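Local coordinates for protein ureidoglycolate hydrolase (Arabidopsis thaliana, PDB 4PXE) that hydrolyses (S)-ureidoglycolate to glyoxylate, ammonium and carbon dioxide in plant purine breakdown, as a manganese-dependent homodimeric amidohydrolase of the peptidase M20 family, at residues 91-96 / 106-111; 101-106 / 206-211; 261-266 / 323-328. All blocks are in the same frame, centred on the assembly; numbering follows the deposited sequence.

Contact 1: residues 91-96 / 106-111; sequences SHIDAI and VGVLGA. With MN (manganese (II) ion), chain C.
Val108 lays its CG2 methyl against the backbone of residues 91-92, 3.4 Å from Ser91 O and 3.7 Å from His92 O, so an aliphatic branch, not a polar group, meets these two carbonyls. With CG1 trans to the amide nitrogen of Val108 (chi1 176°), CG2 is left beside that nitrogen and directed at the chain. The same Val108 CG2 also reaches Ile93 CG2 at 3.8 Å, the two side chains crossing at about a right angle. Leu133 of strand 129-133 and Val54 of helix 45-60 touch both Ile93 and Val108.

Where Ser91 passes the helix, the backbones come closest, its CA 5.1 Å from the CA of Gly107. Ser91 CB rests 3.8 Å from Gly107 C; a CB on Gly107 would collide with Ser91 CB, so the glycine is what permits this approach. Ser91 OG turns instead to polar partners: Glu206 hydrogen-bonds to it, and a water that donates to it accepts from Gly107 N (2.9 Å), bridging the two segments without a direct hydrogen bond between them.

This is the end of strand 86-91 in the catalytic domain of an M20 enzyme, running into a metal-binding loop beside the start of helix 105-120. The next residue, His92, turns its CB away from the helix and binds the catalytic manganese through NE2 at 2.3 Å. On the other side of the ring, ND1 makes two weak hydrogen bonds, to Asp94 OD1 and to Asp94 O, the latter in the ring plane at its edge; they form a forked pair that may limit the ring's rotation. Asp94 is itself positioned through its carboxylate, OD1 accepting from Glu137 N and OD2 from Glu138 N.

Contact 2: residues 101-106 / 206-211; sequences KYDGVV and ELHIEQ. With MN (manganese (II) ion), chain C; MN (manganese (II) ion), chain D.
Asp103 and His208 meet through a shared manganese: Asp103 OD1 binds it at 2.2 Å and His208 NE2 at 2.3 Å. Asp103 OD1 and His208 NE2 stand 2.9 Å apart with no hydrogen bond between them, since both are bound to the metal. OD1 lies at the edge of the imidazole, near its plane, while carboxylate and ring planes are turned 63° from each other. Asp103 OD2 binds the second manganese, also at 2.2 Å; the side chain swings CG opposite its own amide nitrogen (chi1 179°), which carries the carboxylate to this bridging position.

Hydrogen bonding holds the imidazole at ND1, the nitrogen not bound to manganese. His208 ND1 donates to Ile209 O at 2.8 Å, nearly straight at 170°; the N-H meets a lone pair of Ile209 O in its carbonyl plane, and that oxygen lies close to the ring plane of His208. Water joins the backbones: one molecule donates to Tyr102 O and accepts from Ile209 N, and sits over one face of the His208 ring. Gln211 NE2 is hydrogen-bonded to Ser401.

Apolar contacts join the rest of the two segments. Val106 splits its branches, CG1 against Leu207 CD2 (3.9 Å) and CG2 against Ile209 CG2; Ile209 CG2 also touches Tyr102 CB at 4.0 Å. Met413 of helix 410-429 packs on both Tyr102 and Val106.

With His92 on the first manganese, and Glu138 and His402 on the second, the arrangement is the carboxylate-bridged, two-metal centre of M20 hydrolases, the aspartate on the loop before helix 105-120 and the histidine near the end of strand 201-209.

Contact 3: residues 261-266 / 323-328; sequences AELALA and ESANTI
Ile328 points from its helix toward the backbone of the facing one, its CD1 reaching Leu263 N at 3.5 Å and Leu263 CA at 3.6 Å. CG1 stands opposite the carbonyl carbon and the chain is extended beyond it (chi2 163°), which brings this terminal methyl over the backbone at Leu263, touching the CB of both Glu262 and Leu263. Ile328 CG2 meets the far end of Glu262, 3.6 Å from its OE1. Glu262 and Ile328 thus meet at a slant, the aliphatic root of the glutamate against CD1 and its carboxylate end beside CG2. The acid's polar partner lies farther along the second helix, where Arg332 forms a salt bridge with OE1. Trimmed to an alanine, Ile328 would probably open a gap over the backbone N and CA of Leu263 and leave the CB of Glu262 without its apolar neighbour.

Leu263 answers in the other direction. Its CD1 comes alongside the second helix, 3.9 Å from Ala325 N and 4.1 Å from Ala325 CB. Farther on, Ala266 CB meets Ser324 CB at 3.9 Å, a contact between short side chains, while Ser324 OG is hydrogen-bonded to His270.

The two helix segments run roughly antiparallel, at 152°, with axes 9.7 Å apart. No hydrogen bond links them directly. Both belong to the region involved in dimerization. On the sheet side of the pair, Leu263 rests on Val236 and Phe238 of strand 222-239, and Ala325 on Leu336 and Phe339 of strand 335-344; from helix 256-272, Ala261 and Leu265 pack on their counterparts in the second subunit.

In the fold
Contacts 1 and 2 form one neighbourhood, their centres 6 Å apart. They share Val106, helix 105-120, one manganese and four waters, and their segments alternate along the chain. Strands 86-91 and 201-209 are parallel neighbours, and two histidine ligands, His92 and His208, lie at or just past their ends. Contact 3 follows later in the sequence, its centre about 36 and 35 Å from those of contacts 1 and 2, nearest atoms about 18 and 21 Å apart. Contacts 1 and 2 supply His92, Asp103 and His208 to the metal centre, whereas contact 3 pairs helices 256-272 and 311-332, consistent with metal binding and subunit pairing being placed in different parts of the chain.

Contact 1: residues 91-96 / 106-111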
loop_
_atom_site.group_PDB
_atom_site.type_symbol
_atom_site.label_atom_id
_atom_site.label_comp_id
_atom_site.label_asym_id
_atom_site.label_seq_id
_atom_site.Cartn_x
_atom_site.Cartn_y
_atom_site.Cartn_z
ATOM N N SER A 91 21.271 21.975 -6.241
ATOM C CA SER A 91 19.923 21.423 -6.155
ATOM C C SER A 91 20.029 19.926 -5.864
ATOM O O SER A 91 21.076 19.445 -5.411
ATOM C CB SER A 91 19.157 21.690 -7.464
ATOM O OG SER A 91 17.748 21.590 -7.294
ATOM N N HIS A 92 18.952 19.193 -6.130
ATOM C CA HIS A 92 18.893 17.768 -5.788
ATOM C C HIS A 92 18.707 16.919 -7.043
ATOM O O HIS A 92 18.302 17.428 -8.097
ATOM C CB HIS A 92 17.714 17.514 -4.846
ATOM C CG HIS A 92 16.389 17.823 -5.466
ATOM N ND1 HIS A 92 15.557 16.844 -5.974
ATOM C CD2 HIS A 92 15.769 19.003 -5.693
ATOM C CE1 HIS A 92 14.482 17.413 -6.487
ATOM N NE2 HIS A 92 14.582 18.719 -6.323
ATOM N N ILE A 93 18.992 15.625 -6.947
ATOM C CA ILE A 93 18.681 14.722 -8.051
ATOM C C ILE A 93 17.765 13.571 -7.653
ATOM O O ILE A 93 17.415 12.745 -8.498
ATOM C CB ILE A 93 19.948 14.159 -8.733
ATOM C CG1 ILE A 93 20.762 13.312 -7.748
ATOM C CG2 ILE A 93 20.781 15.289 -9.348
ATOM C CD1 ILE A 93 22.093 12.832 -8.321
ATOM N N ASP A 94 17.368 13.498 -6.387
ATOM C CA ASP A 94 16.371 12.480 -6.059
ATOM C C ASP A 94 15.020 12.826 -6.698
ATOM O O ASP A 94 14.752 13.992 -7.008
ATOM C CB ASP A 94 16.299 12.128 -4.551
ATOM C CG ASP A 94 15.971 13.314 -3.641
ATOM O OD1 ASP A 94 16.258 14.484 -3.969
ATOM O OD2 ASP A 94 15.462 13.040 -2.530
ATOM N N ALA A 95 14.213 11.794 -6.924
ATOM C CA ALA A 95 12.945 11.885 -7.644
ATOM C C ALA A 95 11.913 11.045 -6.908
ATOM O O ALA A 95 12.152 9.866 -6.621
ATOM C CB ALA A 95 13.105 11.361 -9.052
ATOM N N ILE A 96 10.764 11.635 -6.606
ATOM C CA ILE A 96 9.684 10.868 -5.971
ATOM C C ILE A 96 9.114 9.820 -6.936
ATOM O O ILE A 96 9.347 9.892 -8.139
ATOM C CB ILE A 96 8.569 11.778 -5.389
ATOM C CG1 ILE A 96 7.684 12.370 -6.488
ATOM C CG2 ILE A 96 9.161 12.864 -4.519
ATOM C CD1 ILE A 96 6.538 13.195 -5.936
ATOM N N VAL A 106 17.738 19.903 -13.216
ATOM C CA VAL A 106 18.150 21.099 -13.962
ATOM C C VAL A 106 19.122 21.978 -13.173
ATOM O O VAL A 106 20.100 22.480 -13.735
ATOM C CB VAL A 106 16.940 21.936 -14.428
ATOM C CG1 VAL A 106 17.392 23.289 -14.988
ATOM C CG2 VAL A 106 16.112 21.152 -15.463
ATOM N N GLY A 107 18.893 22.133 -11.869
ATOM C CA GLY A 107 19.777 22.958 -11.059
ATOM C C GLY A 107 21.097 22.312 -10.681
ATOM O O GLY A 107 21.997 22.998 -10.181
ATOM N N VAL A 108 21.232 21.009 -10.913
ATOM C CA VAL A 108 22.503 20.322 -10.680
ATOM C C VAL A 108 23.310 20.245 -11.984
ATOM O O VAL A 108 24.433 20.775 -12.075
ATOM C CB VAL A 108 22.301 18.908 -10.090
ATOM C CG1 VAL A 108 23.647 18.188 -9.959
ATOM C CG2 VAL A 108 21.611 18.977 -8.733
ATOM N N LEU A 109 22.744 19.608 -13.006
ATOM C CA LEU A 109 23.397 19.569 -14.315
ATOM C C LEU A 109 23.555 20.961 -14.912
ATOM O O LEU A 109 24.571 21.263 -15.551
ATOM C CB LEU A 109 22.643 18.656 -15.286
ATOM C CG LEU A 109 22.565 17.183 -14.870
ATOM C CD1 LEU A 109 21.820 16.357 -15.897
ATOM C CD2 LEU A 109 23.943 16.609 -14.652
ATOM N N GLY A 110 22.574 21.823 -14.670
ATOM C CA GLY A 110 22.636 23.184 -15.162
ATOM C C GLY A 110 23.702 24.003 -14.453
ATOM O O GLY A 110 24.309 24.888 -15.053
ATOM N N ALA A 111 23.964 23.704 -13.183
ATOM C CA ALA A 111 25.018 24.405 -12.452
ATOM C C ALA A 111 26.382 23.992 -12.986
ATOM O O ALA A 111 27.282 24.826 -13.132
ATOM C CB ALA A 111 24.927 24.133 -10.961
HETATM MN MN MN C . 12.884 20.242 -6.620
HETATM O O HOH W 1 16.699 22.396 -9.981
HETATM O O HOH W 2 13.733 21.586 -5.057
HETATM O O HOH W 3 11.730 18.867 -5.313
HETATM O O HOH W 4 10.885 21.544 -5.947
#

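Contact 2: residues 101-106 / 206-211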
loop_
_atom_site.group_PDB
_atom_site.type_symbol
_atom_site.label_atom_id
_atom_site.label_comp_id
_atom_site.label_asym_id
_atom_site.label_seq_id
_atom_site.Cartn_x
_atom_site.Cartn_y
_atom_site.Cartn_z
ATOM N N LYS A 101 11.816 14.298 -15.106
ATOM C CA LYS A 101 13.265 14.276 -15.309
ATOM C C LYS A 101 13.948 15.620 -15.022
ATOM O O LYS A 101 15.169 15.723 -15.112
ATOM C CB LYS A 101 13.599 13.911 -16.769
ATOM C CG LYS A 101 12.883 12.694 -17.341
ATOM C CD LYS A 101 13.386 12.358 -18.759
ATOM C CE LYS A 101 13.160 13.469 -19.774
ATOM N NZ LYS A 101 13.440 12.977 -21.178
ATOM N N TYR A 102 13.164 16.644 -14.694
ATOM C CA TYR A 102 13.671 18.026 -14.641
ATOM C C TYR A 102 13.731 18.619 -13.232
ATOM O O TYR A 102 14.612 19.435 -12.933
ATOM C CB TYR A 102 12.844 18.935 -15.577
ATOM C CG TYR A 102 12.908 18.510 -17.027
ATOM C CD1 TYR A 102 13.874 19.036 -17.883
ATOM C CD2 TYR A 102 12.007 17.576 -17.535
ATOM C CE1 TYR A 102 13.948 18.632 -19.205
ATOM C CE2 TYR A 102 12.073 17.172 -18.853
ATOM C CZ TYR A 102 13.046 17.708 -19.681
ATOM O OH TYR A 102 13.121 17.304 -21.003
ATOM N N ASP A 103 12.807 18.195 -12.376
ATOM C CA ASP A 103 12.776 18.650 -10.989
ATOM C C ASP A 103 14.115 18.357 -10.313
ATOM O O ASP A 103 14.579 17.221 -10.313
ATOM C CB ASP A 103 11.626 17.932 -10.282
ATOM C CG ASP A 103 11.512 18.294 -8.839
ATOM O OD1 ASP A 103 12.021 19.339 -8.421
ATOM O OD2 ASP A 103 10.882 17.519 -8.104
ATOM N N GLY A 104 14.756 19.395 -9.780
ATOM C CA GLY A 104 16.066 19.253 -9.149
ATOM C C GLY A 104 17.234 19.119 -10.119
ATOM O O GLY A 104 18.244 19.840 -10.030
ATOM N N VAL A 105 17.087 18.178 -11.049
ATOM C CA VAL A 105 18.170 17.841 -11.968
ATOM C C VAL A 105 18.657 19.052 -12.767
ATOM O O VAL A 105 19.863 19.230 -12.942
ATOM C CB VAL A 105 17.766 16.693 -12.916
ATOM C CG1 VAL A 105 18.886 16.392 -13.890
ATOM C CG2 VAL A 105 17.430 15.439 -12.117
ATOM N N VAL A 106 17.738 19.903 -13.216
ATOM C CA VAL A 106 18.150 21.099 -13.962
ATOM C C VAL A 106 19.122 21.978 -13.173
ATOM O O VAL A 106 20.100 22.480 -13.735
ATOM C CB VAL A 106 16.940 21.936 -14.428
ATOM C CG1 VAL A 106 17.392 23.289 -14.988
ATOM C CG2 VAL A 106 16.112 21.152 -15.463
ATOM N N GLU A 206 19.757 28.899 -6.455
ATOM C CA GLU A 206 19.241 27.646 -7.008
ATOM C C GLU A 206 18.463 27.888 -8.293
ATOM O O GLU A 206 17.507 28.662 -8.313
ATOM C CB GLU A 206 18.343 26.944 -5.985
ATOM C CG GLU A 206 17.821 25.578 -6.452
ATOM C CD GLU A 206 17.206 24.739 -5.340
ATOM O OE1 GLU A 206 17.005 25.245 -4.207
ATOM O OE2 GLU A 206 16.928 23.551 -5.605
ATOM N N LEU A 207 18.890 27.233 -9.368
ATOM C CA LEU A 207 18.160 27.234 -10.637
ATOM C C LEU A 207 17.148 26.086 -10.588
ATOM O O LEU A 207 17.512 24.976 -10.201
ATOM C CB LEU A 207 19.155 27.021 -11.778
ATOM C CG LEU A 207 18.575 26.736 -13.170
ATOM C CD1 LEU A 207 17.738 27.903 -13.694
ATOM C CD2 LEU A 207 19.692 26.383 -14.133
ATOM N N HIS A 208 15.892 26.334 -10.957
ATOM C CA HIS A 208 14.855 25.302 -10.823
ATOM C C HIS A 208 13.718 25.558 -11.804
ATOM O O HIS A 208 13.395 26.713 -12.112
ATOM C CB HIS A 208 14.313 25.265 -9.373
ATOM C CG HIS A 208 13.710 23.944 -8.973
ATOM N ND1 HIS A 208 12.493 23.497 -9.446
ATOM C CD2 HIS A 208 14.169 22.972 -8.146
ATOM C CE1 HIS A 208 12.228 22.308 -8.932
ATOM N NE2 HIS A 208 13.230 21.967 -8.141
ATOM N N ILE A 209 13.102 24.492 -12.310
ATOM C CA ILE A 209 11.875 24.686 -13.081
ATOM C C ILE A 209 10.805 25.331 -12.201
ATOM O O ILE A 209 10.746 25.090 -10.988
ATOM C CB ILE A 209 11.362 23.383 -13.717
ATOM C CG1 ILE A 209 11.003 22.343 -12.643
ATOM C CG2 ILE A 209 12.402 22.825 -14.679
ATOM C CD1 ILE A 209 10.194 21.140 -13.185
ATOM N N GLU A 210 9.955 26.154 -12.804
ATOM C CA GLU A 210 8.953 26.875 -12.028
ATOM C C GLU A 210 8.001 25.961 -11.248
ATOM O O GLU A 210 7.593 26.302 -10.135
ATOM C CB GLU A 210 8.114 27.768 -12.949
ATOM C CG GLU A 210 7.043 28.556 -12.193
ATOM C CD GLU A 210 6.019 29.204 -13.095
ATOM O OE1 GLU A 210 6.376 29.540 -14.244
ATOM O OE2 GLU A 210 4.859 29.388 -12.653
ATOM N N GLN A 211 7.634 24.819 -11.837
ATOM C CA GLN A 211 6.588 23.949 -11.281
ATOM C C GLN A 211 5.255 24.688 -11.188
ATOM O O GLN A 211 4.432 24.428 -10.300
ATOM C CB GLN A 211 7.017 23.346 -9.934
ATOM C CG GLN A 211 8.353 22.645 -10.042
ATOM C CD GLN A 211 8.821 22.033 -8.744
ATOM O OE1 GLN A 211 9.223 22.743 -7.820
ATOM N NE2 GLN A 211 8.828 20.707 -8.679
HETATM MN MN MN C . 12.884 20.242 -6.620
HETATM MN MN MN D . 10.030 17.818 -6.086
HETATM O O HOH W 5 14.454 21.971 -11.579
HETATM O O HOH W 1 16.699 22.396 -9.981
HETATM O O HOH W 4 10.885 21.544 -5.947
HETATM O O HOH W 6 9.149 19.417 -6.200
HETATM O O HOH W 2 13.733 21.586 -5.057
HETATM O O HOH W 3 11.730 18.867 -5.313
#

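Contact 3: residues 261-266 / 323-328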
loop_
_atom_site.group_PDB
_atom_site.type_symbol
_atom_site.label_atom_id
_atom_site.label_comp_id
_atom_site.label_asym_id
_atom_site.label_seq_id
_atom_site.Cartn_x
_atom_site.Cartn_y
_atom_site.Cartn_z
ATOM N N ALA A 261 -10.647 8.018 5.629
ATOM C CA ALA A 261 -11.389 8.654 4.536
ATOM C C ALA A 261 -11.986 9.982 4.992
ATOM O O ALA A 261 -11.905 11.000 4.280
ATOM C CB ALA A 261 -12.479 7.724 4.027
ATOM N N GLU A 262 -12.559 9.981 6.188
ATOM C CA GLU A 262 -13.144 11.193 6.744
ATOM C C GLU A 262 -12.090 12.251 7.007
ATOM O O GLU A 262 -12.338 13.444 6.774
ATOM C CB GLU A 262 -13.940 10.878 8.016
ATOM C CG GLU A 262 -15.190 10.097 7.695
ATOM C CD GLU A 262 -15.932 9.568 8.909
ATOM O OE1 GLU A 262 -15.279 9.217 9.915
ATOM O OE2 GLU A 262 -17.174 9.487 8.835
ATOM N N LEU A 263 -10.913 11.839 7.476
ATOM C CA LEU A 263 -9.856 12.815 7.735
ATOM C C LEU A 263 -9.351 13.424 6.436
ATOM O O LEU A 263 -9.112 14.629 6.381
ATOM C CB LEU A 263 -8.703 12.233 8.559
ATOM C CG LEU A 263 -7.648 13.256 9.011
ATOM C CD1 LEU A 263 -8.259 14.412 9.830
ATOM C CD2 LEU A 263 -6.522 12.591 9.776
ATOM N N ALA A 264 -9.209 12.617 5.390
ATOM C CA ALA A 264 -8.737 13.155 4.107
ATOM C C ALA A 264 -9.699 14.210 3.588
ATOM O O ALA A 264 -9.265 15.244 3.063
ATOM C CB ALA A 264 -8.572 12.035 3.088
ATOM N N LEU A 265 -10.999 13.962 3.721
ATOM C CA LEU A 265 -12.003 14.926 3.287
ATOM C C LEU A 265 -11.998 16.168 4.187
ATOM O O LEU A 265 -12.250 17.287 3.714
ATOM C CB LEU A 265 -13.390 14.275 3.217
ATOM C CG LEU A 265 -13.479 13.287 2.048
ATOM C CD1 LEU A 265 -14.583 12.252 2.250
ATOM C CD2 LEU A 265 -13.674 14.021 0.726
ATOM N N ALA A 266 -11.675 15.993 5.465
ATOM C CA ALA A 266 -11.566 17.148 6.365
ATOM C C ALA A 266 -10.382 18.040 6.005
ATOM O O ALA A 266 -10.472 19.265 6.104
ATOM C CB ALA A 266 -11.487 16.716 7.839
ATOM N N GLU A 323 -7.863 18.968 15.311
ATOM C CA GLU A 323 -9.201 18.946 15.897
ATOM C C GLU A 323 -10.090 17.907 15.215
ATOM O O GLU A 323 -10.762 17.113 15.884
ATOM C CB GLU A 323 -9.843 20.339 15.849
ATOM C CG GLU A 323 -9.177 21.332 16.798
ATOM C CD GLU A 323 -9.616 22.776 16.586
ATOM O OE1 GLU A 323 -10.344 23.057 15.607
ATOM O OE2 GLU A 323 -9.223 23.633 17.405
ATOM N N SER A 324 -10.088 17.893 13.889
ATOM C CA SER A 324 -10.876 16.920 13.141
ATOM C C SER A 324 -10.440 15.480 13.384
ATOM O O SER A 324 -11.288 14.593 13.476
ATOM C CB SER A 324 -10.854 17.231 11.640
ATOM O OG SER A 324 -11.674 18.353 11.360
ATOM N N ALA A 325 -9.135 15.250 13.488
ATOM C CA ALA A 325 -8.632 13.902 13.745
ATOM C C ALA A 325 -9.189 13.382 15.065
ATOM O O ALA A 325 -9.585 12.224 15.171
ATOM C CB ALA A 325 -7.121 13.875 13.753
ATOM N N ASN A 326 -9.238 14.255 16.064
ATOM C CA ASN A 326 -9.790 13.873 17.360
ATOM C C ASN A 326 -11.299 13.665 17.337
ATOM O O ASN A 326 -11.811 12.708 17.924
ATOM C CB ASN A 326 -9.381 14.891 18.430
ATOM C CG ASN A 326 -7.965 14.660 18.926
ATOM O OD1 ASN A 326 -7.713 13.744 19.709
ATOM N ND2 ASN A 326 -7.034 15.489 18.476
ATOM N N THR A 327 -12.019 14.530 16.634
ATOM C CA THR A 327 -13.461 14.400 16.503
ATOM C C THR A 327 -13.829 13.104 15.774
ATOM O O THR A 327 -14.716 12.370 16.197
ATOM C CB THR A 327 -14.058 15.607 15.758
ATOM O OG1 THR A 327 -13.829 16.790 16.532
ATOM C CG2 THR A 327 -15.550 15.432 15.550
ATOM N N ILE A 328 -13.129 12.837 14.676
ATOM C CA ILE A 328 -13.345 11.615 13.908
ATOM C C ILE A 328 -13.017 10.372 14.733
ATOM O O ILE A 328 -13.776 9.400 14.711
ATOM C CB ILE A 328 -12.503 11.647 12.611
ATOM C CG1 ILE A 328 -13.078 12.697 11.664
ATOM C CG2 ILE A 328 -12.475 10.271 11.934
ATOM C CD1 ILE A 328 -12.118 13.118 10.558
#